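PDB 2Y5S: dihydropteroate synthase from Burkholderia cenocepacia, which probably catalyses the condensation of para-aminobenzoate with 6-hydroxymethyl-7,8-dihydropterin diphosphate to give 7,8-dihydropteroate, the immediate precursor of folate derivatives. Local coordinates for residues 26-31 with 270-275; 101-106 with 120-125; 192-197 with 226-231. One frame throughout, in Å; residues are numbered along the deposited sequence.

Contact 1 of 3, residues 26-31 with 270-275; sequences MGILNA and RVHDVA. With 78H (7,8-dihydropteroate), chain P.
R270 meets M26 and I28 where two parallel strands run side by side, and its long side chain shows how a strand residue can reach a ligand. CG lies anti to the backbone N (chi1 -178°) and the chain stays extended as far as NE, which carries the guanidinium from the strand to the pterin. There the flat group of R270 is sandwiched: I28 CG1 sits over the centre of one face, 3.7 Å above the plane, with CD1 near NH1, while N8 of 7,8-dihydropteroate sits over the centre of the other, 3.6 Å from R270 CZ. M26 SD lies at the guanidinium edge and also touches R270 CG at 3.8 Å. A salt bridge from NE to D64 helps to fix the rotation of the group, and a weak, long ion pair joins NH2 to D103.

V271 supplies the backbone link on both its polar atoms. V271 N donates to M26 O (2.9 Å, 166° at the hydrogen), and V271 O accepts from I28 N (2.9 Å). The second bond is more bent, and the same carbonyl oxygen also receives a CA-H...O contact from G27.

At H272 the chain leaves the strand, yet the imidazole swings back over I28. I28 CD1 stands over the face of the H272 ring, 3.5 Å from its centroid and 10° off the normal, a CH-pi contact; S233 holds ND1 of this ring. D273 then takes the N-cap position, and V274, in the first turn of helix 274-291, rests CG2 against G27 CA at 3.9 Å. Strands 24-30 and 268-271, the first and the last of the main-sheet strands in chain order, lie side by side in the wall of the TIM barrel, with the pterin lying over the guanidinium of R270 at the C-terminal mouth.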
loop_
_atom_site.group_PDB
_atom_site.type_symbol
_atom_site.label_atom_id
_atom_site.label_comp_id
_atom_site.label_asym_id
_atom_site.label_seq_id
_atom_site.Cartn_x
_atom_site.Cartn_y
_atom_site.Cartn_z
ATOM N N MET B 26 6.306 8.248 -11.968
ATOM C CA MET B 26 7.552 8.855 -12.452
ATOM C C MET B 26 8.728 8.061 -11.890
ATOM O O MET B 26 8.960 8.065 -10.680
ATOM C CB MET B 26 7.646 10.303 -11.988
ATOM C CG MET B 26 9.034 10.945 -12.145
ATOM S SD MET B 26 9.139 12.657 -11.546
ATOM C CE MET B 26 8.108 13.472 -12.765
ATOM N N GLY B 27 9.474 7.382 -12.762
ATOM C CA GLY B 27 10.602 6.563 -12.323
ATOM C C GLY B 27 11.849 7.422 -12.177
ATOM O O GLY B 27 12.157 8.222 -13.053
ATOM N N ILE B 28 12.586 7.224 -11.090
ATOM C CA ILE B 28 13.744 8.040 -10.793
ATOM C C ILE B 28 14.932 7.434 -11.529
ATOM O O ILE B 28 15.302 6.284 -11.284
ATOM C CB ILE B 28 14.041 8.093 -9.283
ATOM C CG1 ILE B 28 12.881 8.750 -8.518
ATOM C CG2 ILE B 28 15.362 8.859 -9.016
ATOM C CD1 ILE B 28 12.887 8.410 -7.011
ATOM N N LEU B 29 15.502 8.222 -12.437
ATOM C CA LEU B 29 16.693 7.848 -13.178
ATOM C C LEU B 29 17.841 8.725 -12.691
ATOM O O LEU B 29 18.062 9.832 -13.187
ATOM C CB LEU B 29 16.466 8.012 -14.683
ATOM C CG LEU B 29 17.556 7.453 -15.595
ATOM C CD1 LEU B 29 17.551 5.928 -15.578
ATOM C CD2 LEU B 29 17.370 7.976 -17.012
ATOM N N ASN B 30 18.566 8.231 -11.700
ATOM C CA ASN B 30 19.730 8.941 -11.210
ATOM C C ASN B 30 20.876 8.675 -12.171
ATOM O O ASN B 30 21.283 7.534 -12.343
ATOM C CB ASN B 30 20.071 8.505 -9.785
ATOM C CG ASN B 30 19.121 9.095 -8.754
ATOM O OD1 ASN B 30 18.804 10.295 -8.793
ATOM N ND2 ASN B 30 18.655 8.255 -7.820
ATOM N N ALA B 31 21.365 9.735 -12.815
ATOM C CA ALA B 31 22.458 9.654 -13.789
ATOM C C ALA B 31 23.801 9.903 -13.105
ATOM O O ALA B 31 24.598 10.735 -13.550
ATOM C CB ALA B 31 22.233 10.672 -14.905
ATOM N N ARG B 270 6.664 9.808 -7.508
ATOM C CA ARG B 270 8.039 9.727 -7.957
ATOM C C ARG B 270 8.711 8.619 -7.178
ATOM O O ARG B 270 8.816 8.693 -5.963
ATOM C CB ARG B 270 8.741 11.066 -7.699
ATOM C CG ARG B 270 10.167 11.165 -8.151
ATOM C CD ARG B 270 10.671 12.611 -7.959
ATOM N NE ARG B 270 12.051 12.731 -8.405
ATOM C CZ ARG B 270 13.115 12.390 -7.681
ATOM N NH1 ARG B 270 12.972 11.916 -6.449
ATOM N NH2 ARG B 270 14.338 12.522 -8.201
ATOM N N VAL B 271 9.164 7.581 -7.866
ATOM C CA VAL B 271 9.608 6.373 -7.184
ATOM C C VAL B 271 10.850 5.744 -7.794
ATOM O O VAL B 271 11.158 5.934 -8.986
ATOM C CB VAL B 271 8.475 5.329 -7.170
ATOM C CG1 VAL B 271 7.186 5.941 -6.585
ATOM C CG2 VAL B 271 8.213 4.781 -8.603
ATOM N N HIS B 272 11.553 4.988 -6.961
ATOM C CA HIS B 272 12.665 4.159 -7.409
ATOM C C HIS B 272 12.153 2.823 -7.904
ATOM O O HIS B 272 12.635 2.301 -8.899
ATOM C CB HIS B 272 13.625 3.900 -6.253
ATOM C CG HIS B 272 14.340 5.123 -5.778
ATOM N ND1 HIS B 272 13.906 5.864 -4.702
ATOM C CD2 HIS B 272 15.466 5.727 -6.231
ATOM C CE1 HIS B 272 14.734 6.881 -4.517
ATOM N NE2 HIS B 272 15.690 6.816 -5.428
ATOM N N ASP B 273 11.168 2.278 -7.192
ATOM C CA ASP B 273 10.731 0.895 -7.408
ATOM C C ASP B 273 9.491 0.863 -8.283
ATOM O O ASP B 273 8.370 0.839 -7.789
ATOM C CB ASP B 273 10.513 0.216 -6.059
ATOM C CG ASP B 273 11.717 0.319 -5.185
ATOM O OD1 ASP B 273 12.664 -0.448 -5.448
ATOM O OD2 ASP B 273 11.754 1.206 -4.288
ATOM N N VAL B 274 9.706 0.878 -9.592
ATOM C CA VAL B 274 8.625 1.141 -10.527
ATOM C C VAL B 274 7.642 -0.032 -10.624
ATOM O O VAL B 274 6.442 0.173 -10.485
ATOM C CB VAL B 274 9.163 1.484 -11.923
ATOM C CG1 VAL B 274 7.999 1.605 -12.930
ATOM C CG2 VAL B 274 9.981 2.767 -11.844
ATOM N N ALA B 275 8.150 -1.246 -10.850
ATOM C CA ALA B 275 7.280 -2.426 -10.968
ATOM C C ALA B 275 6.387 -2.585 -9.743
ATOM O O ALA B 275 5.183 -2.899 -9.867
ATOM C CB ALA B 275 8.107 -3.725 -11.181
HETATM O O4 78H P . 10.415 14.717 -3.314
HETATM C C4 78H P . 10.885 15.182 -4.353
HETATM C C5 78H P . 12.253 15.056 -4.675
HETATM N N3 78H P . 10.048 15.877 -5.240
HETATM C C9 78H P . 12.703 15.643 -5.881
HETATM N N5 78H P . 13.100 14.353 -3.881
HETATM C C2 78H P . 10.577 16.465 -6.429
HETATM N N8 78H P . 14.037 15.548 -6.256
HETATM N N1 78H P . 11.880 16.313 -6.712
HETATM C C6 78H P . 14.413 14.270 -4.174
HETATM N N2 78H P . 9.786 17.166 -7.258
HETATM C C7 78H P . 15.056 15.032 -5.336
HETATM C C10 78H P . 15.329 13.430 -3.330
HETATM N N11 78H P . 15.782 14.190 -2.159
HETATM C C15 78H P . 15.691 13.631 -0.960
HETATM C C16 78H P . 15.108 14.315 0.102
HETATM C C17 78H P . 16.170 12.330 -0.795
HETATM C C18 78H P . 15.018 13.706 1.341
HETATM C C19 78H P . 16.079 11.719 0.449
HETATM C C20 78H P . 15.508 12.410 1.516
HETATM C C21 78H P . 15.376 11.726 2.880
HETATM O O22 78H P . 14.614 12.266 3.685
HETATM O O23 78H P . 15.919 10.615 3.068
#

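Contact 2 of 3, residues 101-106 with 120-125; sequences SIDTYK and LINDIW. With 78H (7,8-dihydropteroate), chain P.
Y105 and W125 meet just beyond the ends of two parallel strands, at one extreme of a contact whose other extreme is a regular sheet. In the strands the packing is close. I102 N donates to L120 O, and N122 N donates to I102 O at 2.8 Å; the T104 N to N122 O bond, at the C-terminal end of the pairing, is longer and more bent. I102 CB and I121 CD1 touch at 3.9 Å on the face turned to the helices, whereas S101, D103, L120 and N122 occupy the face lining the barrel interior.

On that inner face N122 ND2 donates to N1 of 7,8-dihydropteroate at 3.0 Å. N122 OD1 accepts from N2, though the 2.4 Å separation is too short to be taken at face value. With CG anti to the backbone N (chi1 175°), the amide reaches the pterin edge, and ND2 is also bonded to D64. D103, held by T70, offers both carboxylate oxygens to N8, each in a weak bond of 3.4 Å.

Beyond the strands direct backbone pairing gives way to two waters, the looser element: one links D103 OD1, N122 O and I124 N, the other Y105 O and D123 OD2, which also accepts from F127 N. Y105 nevertheless stays closely packed on D123, I124 and W125. The W125 indole directs its edge at the Y105 face, a T-shaped pair with planes 76° apart. D123 OD1 accepts from W125 N at 2.8 Å in an Asx turn. Strand 100-103, helix 107-115 and strand 120-123 form a beta-alpha-beta unit, with ligand-binding residues at the C-terminal strand ends, as in other TIM barrels.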
loop_
_atom_site.group_PDB
_atom_site.type_symbol
_atom_site.label_atom_id
_atom_site.label_comp_id
_atom_site.label_asym_id
_atom_site.label_seq_id
_atom_site.Cartn_x
_atom_site.Cartn_y
_atom_site.Cartn_z
ATOM N N SER B 101 11.361 14.289 -17.423
ATOM C CA SER B 101 11.432 15.296 -16.391
ATOM C C SER B 101 12.900 15.502 -16.027
ATOM O O SER B 101 13.686 14.539 -16.019
ATOM C CB SER B 101 10.637 14.861 -15.164
ATOM O OG SER B 101 10.932 15.674 -14.052
ATOM N N ILE B 102 13.265 16.748 -15.730
ATOM C CA ILE B 102 14.632 17.074 -15.366
ATOM C C ILE B 102 14.682 17.556 -13.915
ATOM O O ILE B 102 14.073 18.563 -13.584
ATOM C CB ILE B 102 15.220 18.181 -16.255
ATOM C CG1 ILE B 102 14.994 17.876 -17.738
ATOM C CG2 ILE B 102 16.686 18.349 -15.943
ATOM C CD1 ILE B 102 15.767 16.653 -18.245
ATOM N N ASP B 103 15.415 16.823 -13.078
ATOM C CA ASP B 103 15.576 17.146 -11.659
ATOM C C ASP B 103 16.752 18.106 -11.512
ATOM O O ASP B 103 17.919 17.694 -11.356
ATOM C CB ASP B 103 15.790 15.861 -10.853
ATOM C CG ASP B 103 15.976 16.104 -9.337
ATOM O OD1 ASP B 103 15.629 17.180 -8.798
ATOM O OD2 ASP B 103 16.447 15.162 -8.679
ATOM N N THR B 104 16.441 19.393 -11.618
ATOM C CA THR B 104 17.446 20.432 -11.491
ATOM C C THR B 104 16.867 21.746 -11.005
ATOM O O THR B 104 15.720 22.084 -11.294
ATOM C CB THR B 104 18.153 20.728 -12.827
ATOM O OG1 THR B 104 19.278 21.585 -12.575
ATOM C CG2 THR B 104 17.181 21.384 -13.813
ATOM N N TYR B 105 17.700 22.475 -10.268
ATOM C CA TYR B 105 17.408 23.838 -9.835
ATOM C C TYR B 105 18.318 24.872 -10.514
ATOM O O TYR B 105 18.189 26.070 -10.244
ATOM C CB TYR B 105 17.560 23.944 -8.318
ATOM C CG TYR B 105 18.926 23.558 -7.791
ATOM C CD1 TYR B 105 19.958 24.488 -7.724
ATOM C CD2 TYR B 105 19.180 22.268 -7.358
ATOM C CE1 TYR B 105 21.202 24.143 -7.241
ATOM C CE2 TYR B 105 20.432 21.910 -6.876
ATOM C CZ TYR B 105 21.431 22.858 -6.823
ATOM O OH TYR B 105 22.671 22.525 -6.349
ATOM N N LYS B 106 19.221 24.421 -11.385
ATOM C CA LYS B 106 20.152 25.316 -12.064
ATOM C C LYS B 106 19.541 25.839 -13.350
ATOM O O LYS B 106 19.277 25.063 -14.262
ATOM C CB LYS B 106 21.465 24.595 -12.362
ATOM C CG LYS B 106 22.199 24.138 -11.125
ATOM C CD LYS B 106 23.659 23.858 -11.434
ATOM C CE LYS B 106 24.415 23.322 -10.219
ATOM N NZ LYS B 106 23.745 22.135 -9.654
ATOM N N LEU B 120 9.528 18.401 -18.861
ATOM C CA LEU B 120 9.144 18.893 -17.544
ATOM C C LEU B 120 10.393 19.277 -16.744
ATOM O O LEU B 120 11.395 18.548 -16.757
ATOM C CB LEU B 120 8.334 17.818 -16.806
ATOM C CG LEU B 120 7.580 18.159 -15.504
ATOM C CD1 LEU B 120 6.648 17.011 -15.165
ATOM C CD2 LEU B 120 8.520 18.448 -14.337
ATOM N N ILE B 121 10.340 20.434 -16.080
ATOM C CA ILE B 121 11.392 20.850 -15.155
ATOM C C ILE B 121 10.892 20.690 -13.727
ATOM O O ILE B 121 9.864 21.254 -13.325
ATOM C CB ILE B 121 11.887 22.289 -15.409
ATOM C CG1 ILE B 121 12.354 22.478 -16.863
ATOM C CG2 ILE B 121 13.013 22.641 -14.431
ATOM C CD1 ILE B 121 13.586 21.610 -17.280
ATOM N N ASN B 122 11.636 19.883 -12.975
ATOM C CA ASN B 122 11.300 19.519 -11.638
ATOM C C ASN B 122 12.308 20.180 -10.696
ATOM O O ASN B 122 13.452 19.733 -10.621
ATOM C CB ASN B 122 11.377 17.991 -11.520
ATOM C CG ASN B 122 11.152 17.513 -10.105
ATOM O OD1 ASN B 122 10.476 18.173 -9.346
ATOM N ND2 ASN B 122 11.732 16.363 -9.743
ATOM N N ASP B 123 11.880 21.222 -9.980
ATOM C CA ASP B 123 12.804 22.125 -9.265
ATOM C C ASP B 123 12.600 22.157 -7.742
ATOM O O ASP B 123 11.638 22.724 -7.234
ATOM C CB ASP B 123 12.696 23.538 -9.830
ATOM C CG ASP B 123 13.716 24.510 -9.222
ATOM O OD1 ASP B 123 14.628 24.086 -8.482
ATOM O OD2 ASP B 123 13.584 25.720 -9.484
ATOM N N ILE B 124 13.539 21.573 -7.025
ATOM C CA ILE B 124 13.513 21.572 -5.576
ATOM C C ILE B 124 13.507 22.988 -4.990
ATOM O O ILE B 124 13.036 23.176 -3.888
ATOM C CB ILE B 124 14.660 20.727 -4.946
ATOM C CG1 ILE B 124 16.037 21.213 -5.390
ATOM C CG2 ILE B 124 14.482 19.235 -5.311
ATOM C CD1 ILE B 124 17.162 20.877 -4.385
ATOM N N TRP B 125 14.016 23.977 -5.727
ATOM C CA TRP B 125 14.007 25.354 -5.244
ATOM C C TRP B 125 12.792 26.172 -5.683
ATOM O O TRP B 125 12.724 27.361 -5.388
ATOM C CB TRP B 125 15.313 26.084 -5.626
ATOM C CG TRP B 125 16.419 25.811 -4.664
ATOM C CD1 TRP B 125 17.507 25.049 -4.885
ATOM C CD2 TRP B 125 16.530 26.289 -3.316
ATOM N NE1 TRP B 125 18.288 24.994 -3.769
ATOM C CE2 TRP B 125 17.714 25.757 -2.788
ATOM C CE3 TRP B 125 15.729 27.098 -2.502
ATOM C CZ2 TRP B 125 18.142 26.024 -1.479
ATOM C CZ3 TRP B 125 16.150 27.367 -1.207
ATOM C CH2 TRP B 125 17.344 26.824 -0.705
HETATM O O4 78H P . 10.415 14.717 -3.314
HETATM C C4 78H P . 10.885 15.182 -4.353
HETATM C C5 78H P . 12.253 15.056 -4.675
HETATM N N3 78H P . 10.048 15.877 -5.240
HETATM C C9 78H P . 12.703 15.643 -5.881
HETATM N N5 78H P . 13.100 14.353 -3.881
HETATM C C2 78H P . 10.577 16.465 -6.429
HETATM N N8 78H P . 14.037 15.548 -6.256
HETATM N N1 78H P . 11.880 16.313 -6.712
HETATM C C6 78H P . 14.413 14.270 -4.174
HETATM N N2 78H P . 9.786 17.166 -7.258
HETATM C C7 78H P . 15.056 15.032 -5.336
HETATM C C10 78H P . 15.329 13.430 -3.330
HETATM N N11 78H P . 15.782 14.190 -2.159
HETATM C C15 78H P . 15.691 13.631 -0.960
HETATM C C16 78H P . 15.108 14.315 0.102
HETATM C C17 78H P . 16.170 12.330 -0.795
HETATM C C18 78H P . 15.018 13.706 1.341
HETATM C C19 78H P . 16.079 11.719 0.449
HETATM C C20 78H P . 15.508 12.410 1.516
HETATM C C21 78H P . 15.376 11.726 2.880
HETATM O O22 78H P . 14.614 12.266 3.685
HETATM O O23 78H P . 15.919 10.615 3.068
HETATM O O HOH W 1 15.523 20.000 -8.638
HETATM O O HOH W 2 15.612 27.320 -9.102
#

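Contact 3 of 3, residues 192-197 with 226-231; sequences VDPGFG and YPILAG. With 78H (7,8-dihydropteroate), chain P.
F196 turns the edge of its ring to the neighbouring segment: G231 O and A230 CB both lie near the ring plane, A230 CB 4.0 Å from F196 CE2. Closer to the backbone, F196 CB touches G231 O at 3.5 Å, while residues of helix 204-211 pack against the ring from elsewhere. The Y226 ring points away, and it is chiefly its CB that meets V192, crossing the valine at about a right angle.

Between these aromatic ends the backbones are linked by two hydrogen bonds, V192 N to P227 O and L229 N to V192 O, the latter 2.8 Å long. They bring the end of strand 190-193 beside strand 229-230, the seam that joins the outermost strands of the eight-stranded order into a closed barrel.

The carboxylate of D193 is the polar centre. With CG anti to the backbone N (chi1 179°), it reaches into the barrel, where D193 OD2 accepts from N3 of 7,8-dihydropteroate at 2.5 Å, an unusually short and doubtful value, and, more weakly, from the N2 amino group. D193 OD1 accepts from G195 N at 2.8 Å, closing an Asx turn. A water lies 2.7 Å from D193 OD1 and accepts from F196 N and G231 N; it also lies near pterin O4. L229 flanks the acid with CD2, 3.3 Å from D193 OD2, and, less favourably, with its carbonyl oxygen.

Two donors on one carboxylate oxygen are consistent with recognition of the 2-amino and N3-H groups, with O4 reached through the water, while turn and water probably help to hold the acid in position.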
loop_
_atom_site.group_PDB
_atom_site.type_symbol
_atom_site.label_atom_id
_atom_site.label_comp_id
_atom_site.label_asym_id
_atom_site.label_seq_id
_atom_site.Cartn_x
_atom_site.Cartn_y
_atom_site.Cartn_z
ATOM N N VAL B 192 2.607 21.037 -8.378
ATOM C CA VAL B 192 3.262 21.384 -7.122
ATOM C C VAL B 192 3.605 20.131 -6.322
ATOM O O VAL B 192 3.000 19.057 -6.501
ATOM C CB VAL B 192 2.369 22.278 -6.264
ATOM C CG1 VAL B 192 2.004 23.567 -7.019
ATOM C CG2 VAL B 192 1.107 21.508 -5.814
ATOM N N ASP B 193 4.537 20.293 -5.395
ATOM C CA ASP B 193 5.055 19.189 -4.606
ATOM C C ASP B 193 5.419 19.713 -3.210
ATOM O O ASP B 193 6.184 20.677 -3.087
ATOM C CB ASP B 193 6.282 18.657 -5.337
ATOM C CG ASP B 193 6.958 17.505 -4.643
ATOM O OD1 ASP B 193 6.747 17.265 -3.444
ATOM O OD2 ASP B 193 7.786 16.862 -5.330
ATOM N N PRO B 194 4.887 19.075 -2.152
ATOM C CA PRO B 194 5.128 19.560 -0.781
ATOM C C PRO B 194 6.534 19.323 -0.248
ATOM O O PRO B 194 6.876 19.817 0.848
ATOM C CB PRO B 194 4.116 18.761 0.048
ATOM C CG PRO B 194 3.943 17.493 -0.744
ATOM C CD PRO B 194 3.920 17.963 -2.166
ATOM N N GLY B 195 7.340 18.559 -0.988
ATOM C CA GLY B 195 8.758 18.444 -0.694
ATOM C C GLY B 195 9.046 17.628 0.535
ATOM O O GLY B 195 9.714 18.077 1.479
ATOM N N PHE B 196 8.586 16.393 0.507
ATOM C CA PHE B 196 8.819 15.501 1.610
ATOM C C PHE B 196 10.323 15.361 1.889
ATOM O O PHE B 196 11.096 15.109 0.976
ATOM C CB PHE B 196 8.210 14.127 1.309
ATOM C CG PHE B 196 6.732 14.126 1.319
ATOM C CD1 PHE B 196 6.048 14.262 2.504
ATOM C CD2 PHE B 196 6.004 14.016 0.127
ATOM C CE1 PHE B 196 4.664 14.296 2.522
ATOM C CE2 PHE B 196 4.624 14.035 0.141
ATOM C CZ PHE B 196 3.955 14.183 1.344
ATOM N N GLY B 197 10.710 15.543 3.150
ATOM C CA GLY B 197 12.089 15.380 3.577
ATOM C C GLY B 197 12.943 16.620 3.349
ATOM O O GLY B 197 14.154 16.558 3.538
ATOM N N TYR B 226 -3.991 22.897 -8.188
ATOM C CA TYR B 226 -2.796 22.447 -8.919
ATOM C C TYR B 226 -2.575 20.944 -8.652
ATOM O O TYR B 226 -2.712 20.478 -7.511
ATOM C CB TYR B 226 -1.570 23.273 -8.515
ATOM C CG TYR B 226 -1.550 24.671 -9.117
ATOM C CD1 TYR B 226 -1.115 24.883 -10.424
ATOM C CD2 TYR B 226 -1.968 25.783 -8.384
ATOM C CE1 TYR B 226 -1.100 26.159 -10.983
ATOM C CE2 TYR B 226 -1.972 27.062 -8.943
ATOM C CZ TYR B 226 -1.537 27.244 -10.241
ATOM O OH TYR B 226 -1.540 28.497 -10.806
ATOM N N PRO B 227 -2.294 20.162 -9.707
ATOM C CA PRO B 227 -2.039 18.746 -9.473
ATOM C C PRO B 227 -0.750 18.545 -8.693
ATOM O O PRO B 227 0.182 19.355 -8.815
ATOM C CB PRO B 227 -1.941 18.174 -10.877
ATOM C CG PRO B 227 -1.411 19.301 -11.695
ATOM C CD PRO B 227 -2.106 20.517 -11.127
ATOM N N ILE B 228 -0.713 17.474 -7.893
ATOM C CA ILE B 228 0.346 17.232 -6.911
ATOM C C ILE B 228 1.257 16.100 -7.366
ATOM O O ILE B 228 0.774 15.015 -7.754
ATOM C CB ILE B 228 -0.237 16.829 -5.564
ATOM C CG1 ILE B 228 -1.112 17.949 -5.006
ATOM C CG2 ILE B 228 0.875 16.432 -4.538
ATOM C CD1 ILE B 228 -1.968 17.533 -3.785
ATOM N N LEU B 229 2.556 16.385 -7.352
ATOM C CA LEU B 229 3.603 15.384 -7.442
ATOM C C LEU B 229 4.133 15.134 -6.035
ATOM O O LEU B 229 4.451 16.085 -5.319
ATOM C CB LEU B 229 4.716 15.880 -8.357
ATOM C CG LEU B 229 5.830 14.885 -8.754
ATOM C CD1 LEU B 229 6.436 15.345 -10.101
ATOM C CD2 LEU B 229 6.924 14.766 -7.700
ATOM N N ALA B 230 4.197 13.868 -5.637
ATOM C CA ALA B 230 4.682 13.469 -4.324
ATOM C C ALA B 230 5.854 12.507 -4.487
ATOM O O ALA B 230 5.790 11.554 -5.249
ATOM C CB ALA B 230 3.580 12.798 -3.536
ATOM N N GLY B 231 6.913 12.770 -3.746
ATOM C CA GLY B 231 8.096 11.927 -3.762
ATOM C C GLY B 231 8.513 11.544 -2.353
ATOM O O GLY B 231 9.067 12.366 -1.624
HETATM O O4 78H P . 10.415 14.717 -3.314
HETATM C C4 78H P . 10.885 15.182 -4.353
HETATM C C5 78H P . 12.253 15.056 -4.675
HETATM N N3 78H P . 10.048 15.877 -5.240
HETATM C C9 78H P . 12.703 15.643 -5.881
HETATM N N5 78H P . 13.100 14.353 -3.881
HETATM C C2 78H P . 10.577 16.465 -6.429
HETATM N N8 78H P . 14.037 15.548 -6.256
HETATM N N1 78H P . 11.880 16.313 -6.712
HETATM C C6 78H P . 14.413 14.270 -4.174
HETATM N N2 78H P . 9.786 17.166 -7.258
HETATM C C7 78H P . 15.056 15.032 -5.336
HETATM C C10 78H P . 15.329 13.430 -3.330
HETATM N N11 78H P . 15.782 14.190 -2.159
HETATM C C15 78H P . 15.691 13.631 -0.960
HETATM C C16 78H P . 15.108 14.315 0.102
HETATM C C17 78H P . 16.170 12.330 -0.795
HETATM C C18 78H P . 15.018 13.706 1.341
HETATM C C19 78H P . 16.079 11.719 0.449
HETATM C C20 78H P . 15.508 12.410 1.516
HETATM C C21 78H P . 15.376 11.726 2.880
HETATM O O22 78H P . 14.614 12.266 3.685
HETATM O O23 78H P . 15.919 10.615 3.068
HETATM O O HOH W 3 7.982 15.244 -2.250
#

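One parallel eight-stranded barrel carries all three contacts, and each reaches 7,8-dihydropteroate from a different part of its wall. Contact 1 spans the chain, pairing its first barrel strand with its last; contacts 2 and 3 fall in sequence between those ends, one after the other. Contact centres lie about 15 Å apart for 1 with 2 and for 1 with 3, and about 13 Å for 2 with 3. Strands 268-271 and 229-230 are neighbours, so contact 1 adjoins contact 3, with R270 N 3.0 Å from A230 O, a probable hydrogen bond; contacts 1 and 2 meet through R270 and D103. Contacts 2 and 3 do not touch; the ligand bridges them. The barrel thus brings segments far apart in sequence round one pterin site.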